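Local coordinates for protein arsenite methyltransferase (Chlamydomonas reinhardtii, PDB 5EVJ) that probably methylates trivalent arsenic with S-adenosylmethionine as methyl donor, converting arsenic triglutathione stepwise to mono-, di- and trimethylated products, at residues 62-67 / 97-102; 225-230 / 269-274. The protein carries 15 engineered substitutions. All blocks are in the same frame, centred on the assembly; numbering follows the deposited sequence.

Contact 1: 62-67 / 97-102; sequences DVPTEV and DAYVAA. Engineered in segment 97-102: A98 (natural residue Cys).
On helix 96-104, which follows the first strand of a Rossmann-like methyltransferase sheet, Y99 packs its ring against V63 and P64, in the loop leading into a short helix, and V67 within that helix. V67 presses on the ring from one face: CG1 stands almost on the ring normal, 4.1 Å from the centroid and over its centre, while CG2, the other branch, reaches Y99 CE2 at 3.9 Å. P64 crosses the tyrosine side chain at about a right angle, and its CD comes within 3.6 Å of Y99 CD2. Nearer the backbone of Y99, V63 CG2 lies 4.0 Å from Y99 CB and also meets V100 CG2 at 4.3 Å, carrying the apolar patch one residue further along the helix. With CG anti to its own carbonyl carbon (chi1 -87°), Y99 brings its ring across to the 63-67 side. The far end is anchored elsewhere, the hydroxyl hydrogen-bonding to the backbone oxygen of A124, and the ring also meets that of Y131. The elements leading to this packing are a strand, turn and helix consistent with the opening unit of the class I S-adenosylmethionine-dependent methyltransferase fold.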
loop_
_atom_site.group_PDB
_atom_site.type_symbol
_atom_site.label_atom_id
_atom_site.label_comp_id
_atom_site.label_asym_id
_atom_site.label_seq_id
_atom_site.Cartn_x
_atom_site.Cartn_y
_atom_site.Cartn_z
ATOM N N ASP A 62 -14.029 13.595 -10.194
ATOM C CA ASP A 62 -15.341 13.689 -9.570
ATOM C C ASP A 62 -15.352 13.806 -8.060
ATOM O O ASP A 62 -16.408 13.665 -7.507
ATOM C CB ASP A 62 -16.147 12.422 -9.864
ATOM C CG ASP A 62 -16.664 12.360 -11.271
ATOM O OD1 ASP A 62 -16.929 13.413 -11.860
ATOM O OD2 ASP A 62 -16.818 11.248 -11.785
ATOM N N VAL A 63 -14.187 13.947 -7.423
ATOM C CA VAL A 63 -14.039 14.072 -5.986
ATOM C C VAL A 63 -14.172 15.570 -5.671
ATOM O O VAL A 63 -13.571 16.392 -6.350
ATOM C CB VAL A 63 -12.616 13.568 -5.547
ATOM C CG1 VAL A 63 -12.262 13.956 -4.113
ATOM C CG2 VAL A 63 -12.452 12.051 -5.728
ATOM N N PRO A 64 -14.933 15.931 -4.623
ATOM C CA PRO A 64 -15.154 17.343 -4.298
ATOM C C PRO A 64 -13.841 18.075 -4.171
ATOM O O PRO A 64 -13.000 17.709 -3.336
ATOM C CB PRO A 64 -15.802 17.299 -2.904
ATOM C CG PRO A 64 -16.365 15.930 -2.778
ATOM C CD PRO A 64 -15.538 15.022 -3.629
ATOM N N THR A 65 -13.681 19.112 -4.984
ATOM C CA THR A 65 -12.529 20.005 -4.939
ATOM C C THR A 65 -11.943 20.208 -3.522
ATOM O O THR A 65 -10.712 20.152 -3.312
ATOM C CB THR A 65 -12.922 21.382 -5.534
ATOM O OG1 THR A 65 -13.230 21.226 -6.929
ATOM C CG2 THR A 65 -11.764 22.342 -5.419
ATOM N N GLU A 66 -12.821 20.451 -2.555
ATOM C CA GLU A 66 -12.377 20.776 -1.210
ATOM C C GLU A 66 -11.769 19.533 -0.567
ATOM O O GLU A 66 -10.881 19.627 0.278
ATOM C CB GLU A 66 -13.556 21.256 -0.358
ATOM C CG GLU A 66 -13.082 21.876 0.949
ATOM C CD GLU A 66 -14.094 21.794 2.084
ATOM O OE1 GLU A 66 -15.022 20.951 2.028
ATOM O OE2 GLU A 66 -13.951 22.575 3.048
ATOM N N VAL A 67 -12.298 18.365 -0.919
ATOM C CA VAL A 67 -11.779 17.136 -0.367
ATOM C C VAL A 67 -10.319 16.907 -0.826
ATOM O O VAL A 67 -9.460 16.482 -0.001
ATOM C CB VAL A 67 -12.705 15.944 -0.677
ATOM C CG1 VAL A 67 -11.955 14.655 -0.446
ATOM C CG2 VAL A 67 -13.932 15.992 0.233
ATOM N N ASP A 97 -8.060 9.952 -0.810
ATOM C CA ASP A 97 -7.746 8.540 -1.149
ATOM C C ASP A 97 -8.935 7.629 -0.792
ATOM O O ASP A 97 -9.220 6.668 -1.497
ATOM C CB ASP A 97 -6.388 8.022 -0.516
ATOM C CG ASP A 97 -5.123 8.697 -1.141
ATOM O OD1 ASP A 97 -5.201 9.291 -2.258
ATOM O OD2 ASP A 97 -4.028 8.619 -0.532
ATOM N N ALA A 98 -9.638 7.959 0.275
ATOM C CA ALA A 98 -10.809 7.153 0.654
ATOM C C ALA A 98 -11.928 7.336 -0.370
ATOM O O ALA A 98 -12.664 6.380 -0.682
ATOM C CB ALA A 98 -11.264 7.508 2.054
ATOM N N TYR A 99 -12.023 8.545 -0.952
ATOM C CA TYR A 99 -13.078 8.799 -1.938
ATOM C C TYR A 99 -12.773 8.041 -3.189
ATOM O O TYR A 99 -13.629 7.399 -3.767
ATOM C CB TYR A 99 -13.173 10.290 -2.248
ATOM C CG TYR A 99 -14.080 11.061 -1.281
ATOM C CD1 TYR A 99 -13.983 10.875 0.103
ATOM C CD2 TYR A 99 -15.032 11.985 -1.743
ATOM C CE1 TYR A 99 -14.794 11.570 1.005
ATOM C CE2 TYR A 99 -15.839 12.713 -0.824
ATOM C CZ TYR A 99 -15.734 12.473 0.534
ATOM O OH TYR A 99 -16.511 13.154 1.451
ATOM N N VAL A 100 -11.503 8.021 -3.574
ATOM C CA VAL A 100 -11.124 7.271 -4.724
ATOM C C VAL A 100 -11.369 5.795 -4.493
ATOM O O VAL A 100 -11.873 5.088 -5.366
ATOM C CB VAL A 100 -9.653 7.503 -5.053
ATOM C CG1 VAL A 100 -9.220 6.537 -6.158
ATOM C CG2 VAL A 100 -9.474 8.972 -5.418
ATOM N N ALA A 101 -10.991 5.307 -3.320
ATOM C CA ALA A 101 -11.196 3.861 -3.068
ATOM C C ALA A 101 -12.710 3.488 -3.068
ATOM O O ALA A 101 -13.137 2.439 -3.611
ATOM C CB ALA A 101 -10.549 3.512 -1.753
ATOM N N ALA A 102 -13.508 4.363 -2.445
ATOM C CA ALA A 102 -14.934 4.175 -2.279
ATOM C C ALA A 102 -15.508 3.936 -3.667
ATOM O O ALA A 102 -16.357 3.082 -3.849
ATOM C CB ALA A 102 -15.541 5.407 -1.668
#

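Contact 2: 225-230 / 269-274; sequences LYNNDF and ITYRLF
F230 lays one corner of its ring over a face of the Y271 ring, its CE2 3.6 Å from Y271 CD2 and displaced toward the rim. The side chains run antiparallel alongside each other, centroids 4.9 Å apart and ring planes inclined at 34°, an oblique pair. F230 CG is anti to its backbone N (chi1 161°), which carries the ring out from the helix toward the strand. There L273 CD2 meets it at the edge, 4.2 Å from F230 CZ. The opposite face of Y271 is covered by I269 CG2, two residues back on the same strand, so the phenol is clasped between the strand's own isoleucine and the helix's phenylalanine; Y201 of the neighbouring strand 193-202 adds an edge-to-face contact. This is the first turn of helix 227-237 packing against strand 266-274, the antiparallel strand that the class I methyltransferase fold inserts between its fifth and sixth strands. At the phenol's polar end N227 crosses the tyrosine, with CB 3.6 Å from Y271 OH and CB also touching I269 CD1. One water joins the two residues, accepting from Y271 OH at 2.6 Å and donating to N227 OD1 at 2.8 Å. A phenylalanine in place of Y271 would probably keep the ring packing but leave this water, and through it the amide oxygen of N227, without its mate on the strand.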
loop_
_atom_site.group_PDB
_atom_site.type_symbol
_atom_site.label_atom_id
_atom_site.label_comp_id
_atom_site.label_asym_id
_atom_site.label_seq_id
_atom_site.Cartn_x
_atom_site.Cartn_y
_atom_site.Cartn_z
ATOM N N LEU A 225 13.018 6.578 6.858
ATOM C CA LEU A 225 13.985 5.516 7.114
ATOM C C LEU A 225 14.791 5.102 5.862
ATOM O O LEU A 225 14.332 5.224 4.703
ATOM C CB LEU A 225 13.239 4.248 7.605
ATOM C CG LEU A 225 12.672 4.117 9.044
ATOM C CD1 LEU A 225 12.302 2.687 9.392
ATOM C CD2 LEU A 225 13.623 4.582 10.131
ATOM N N TYR A 226 16.019 4.661 6.131
ATOM C CA TYR A 226 16.765 3.838 5.237
ATOM C C TYR A 226 15.809 2.719 4.729
ATOM O O TYR A 226 15.263 1.929 5.513
ATOM C CB TYR A 226 17.989 3.294 5.977
ATOM C CG TYR A 226 18.797 2.290 5.177
ATOM C CD1 TYR A 226 18.876 2.332 3.722
ATOM C CD2 TYR A 226 19.488 1.269 5.848
ATOM C CE1 TYR A 226 19.638 1.391 3.011
ATOM C CE2 TYR A 226 20.232 0.314 5.135
ATOM C CZ TYR A 226 20.324 0.359 3.756
ATOM O OH TYR A 226 21.138 -0.642 3.195
ATOM N N ASN A 227 15.596 2.631 3.426
ATOM C CA ASN A 227 14.648 1.630 2.983
ATOM C C ASN A 227 14.884 0.222 3.542
ATOM O O ASN A 227 13.909 -0.494 3.800
ATOM C CB ASN A 227 14.459 1.611 1.448
ATOM C CG ASN A 227 15.574 0.925 0.723
ATOM O OD1 ASN A 227 15.337 0.126 -0.169
ATOM N ND2 ASN A 227 16.783 1.222 1.087
ATOM N N ASN A 228 16.151 -0.200 3.731
ATOM C CA ASN A 228 16.352 -1.593 4.116
ATOM C C ASN A 228 16.010 -1.702 5.599
ATOM O O ASN A 228 15.717 -2.766 6.079
ATOM C CB ASN A 228 17.778 -2.102 3.863
ATOM C CG ASN A 228 18.038 -2.437 2.400
ATOM O OD1 ASN A 228 17.206 -3.060 1.778
ATOM N ND2 ASN A 228 19.228 -2.027 1.844
ATOM N N ASP A 229 16.078 -0.619 6.358
ATOM C CA ASP A 229 15.676 -0.707 7.767
ATOM C C ASP A 229 14.149 -0.828 7.851
ATOM O O ASP A 229 13.631 -1.480 8.709
ATOM C CB ASP A 229 16.174 0.493 8.629
ATOM C CG ASP A 229 17.635 0.433 8.935
ATOM O OD1 ASP A 229 18.257 -0.673 8.875
ATOM O OD2 ASP A 229 18.176 1.496 9.277
ATOM N N PHE A 230 13.427 -0.189 6.941
ATOM C CA PHE A 230 12.011 -0.344 6.913
ATOM C C PHE A 230 11.638 -1.797 6.643
ATOM O O PHE A 230 10.750 -2.394 7.328
ATOM C CB PHE A 230 11.342 0.596 5.907
ATOM C CG PHE A 230 9.972 0.141 5.534
ATOM C CD1 PHE A 230 8.898 0.347 6.415
ATOM C CD2 PHE A 230 9.778 -0.642 4.382
ATOM C CE1 PHE A 230 7.649 -0.163 6.086
ATOM C CE2 PHE A 230 8.509 -1.139 4.047
ATOM C CZ PHE A 230 7.467 -0.910 4.910
ATOM N N ILE A 269 8.341 5.690 -2.357
ATOM C CA ILE A 269 8.176 4.252 -2.725
ATOM C C ILE A 269 6.790 3.759 -2.301
ATOM O O ILE A 269 6.315 4.062 -1.178
ATOM C CB ILE A 269 9.201 3.322 -2.040
ATOM C CG1 ILE A 269 10.655 3.795 -2.271
ATOM C CG2 ILE A 269 9.008 1.856 -2.477
ATOM C CD1 ILE A 269 11.686 2.954 -1.484
ATOM N N THR A 270 6.172 2.988 -3.199
ATOM C CA THR A 270 4.908 2.329 -2.932
ATOM C C THR A 270 5.297 0.889 -2.717
ATOM O O THR A 270 5.835 0.217 -3.610
ATOM C CB THR A 270 3.862 2.436 -4.108
ATOM O OG1 THR A 270 3.472 3.791 -4.334
ATOM C CG2 THR A 270 2.561 1.677 -3.735
ATOM N N TYR A 271 4.959 0.417 -1.539
ATOM C CA TYR A 271 5.274 -0.922 -1.097
ATOM C C TYR A 271 4.038 -1.780 -1.058
ATOM O O TYR A 271 2.924 -1.275 -0.754
ATOM C CB TYR A 271 5.877 -0.882 0.359
ATOM C CG TYR A 271 7.383 -0.720 0.339
ATOM C CD1 TYR A 271 8.208 -1.708 -0.205
ATOM C CD2 TYR A 271 7.984 0.427 0.877
ATOM C CE1 TYR A 271 9.604 -1.573 -0.206
ATOM C CE2 TYR A 271 9.350 0.592 0.894
ATOM C CZ TYR A 271 10.164 -0.390 0.311
ATOM O OH TYR A 271 11.513 -0.166 0.293
ATOM N N ARG A 272 4.264 -3.081 -1.239
ATOM C CA ARG A 272 3.253 -4.083 -1.179
ATOM C C ARG A 272 3.580 -5.093 -0.090
ATOM O O ARG A 272 4.591 -5.804 -0.168
ATOM C CB ARG A 272 3.097 -4.759 -2.523
ATOM C CG ARG A 272 2.843 -3.726 -3.626
ATOM C CD ARG A 272 2.300 -4.464 -4.861
ATOM N NE ARG A 272 0.885 -4.847 -4.736
ATOM C CZ ARG A 272 0.037 -5.059 -5.754
ATOM N NH1 ARG A 272 0.446 -4.988 -7.008
ATOM N NH2 ARG A 272 -1.274 -5.336 -5.516
ATOM N N LEU A 273 2.693 -5.179 0.910
ATOM C CA LEU A 273 2.928 -5.995 2.067
ATOM C C LEU A 273 1.773 -6.996 2.185
ATOM O O LEU A 273 0.704 -6.694 2.795
ATOM C CB LEU A 273 3.018 -5.115 3.272
ATOM C CG LEU A 273 4.353 -4.542 3.766
ATOM C CD1 LEU A 273 5.344 -4.188 2.667
ATOM C CD2 LEU A 273 4.096 -3.352 4.694
ATOM N N PHE A 274 1.996 -8.187 1.639
ATOM C CA PHE A 274 0.961 -9.167 1.594
ATOM C C PHE A 274 0.993 -9.967 2.798
ATOM O O PHE A 274 2.113 -10.271 3.321
ATOM C CB PHE A 274 1.154 -10.116 0.421
ATOM C CG PHE A 274 0.718 -9.527 -0.866
ATOM C CD1 PHE A 274 -0.619 -9.685 -1.310
ATOM C CD2 PHE A 274 1.606 -8.774 -1.635
ATOM C CE1 PHE A 274 -1.039 -9.120 -2.511
ATOM C CE2 PHE A 274 1.197 -8.234 -2.838
ATOM C CZ PHE A 274 -0.129 -8.393 -3.313
HETATM O O HOH W 1 13.168 -1.165 -1.437
#

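How the contacts relate
From the N terminus, contact 1 closes first: residues 62-67 meet 97-102 across a loop of 29 residues that includes strand 86-90, tying the N-terminal approach to the helix after that strand. The chain then runs through the remaining parallel strands of the sheet, up to 193-202, and the helices between them before contact 2 opens. There 225-230 and 269-274 bracket the rest of helix 227-237, strand 243-249 and helix 256-261, joining the start of helix 227-237 to the antiparallel strand 266-274. The two loops follow in series, neither nested nor crossed, with centres 26 Å apart on opposite sides of the chain's centre. The C74-C170 disulfide joins contact 1's loop to the chain beyond strand 163-169.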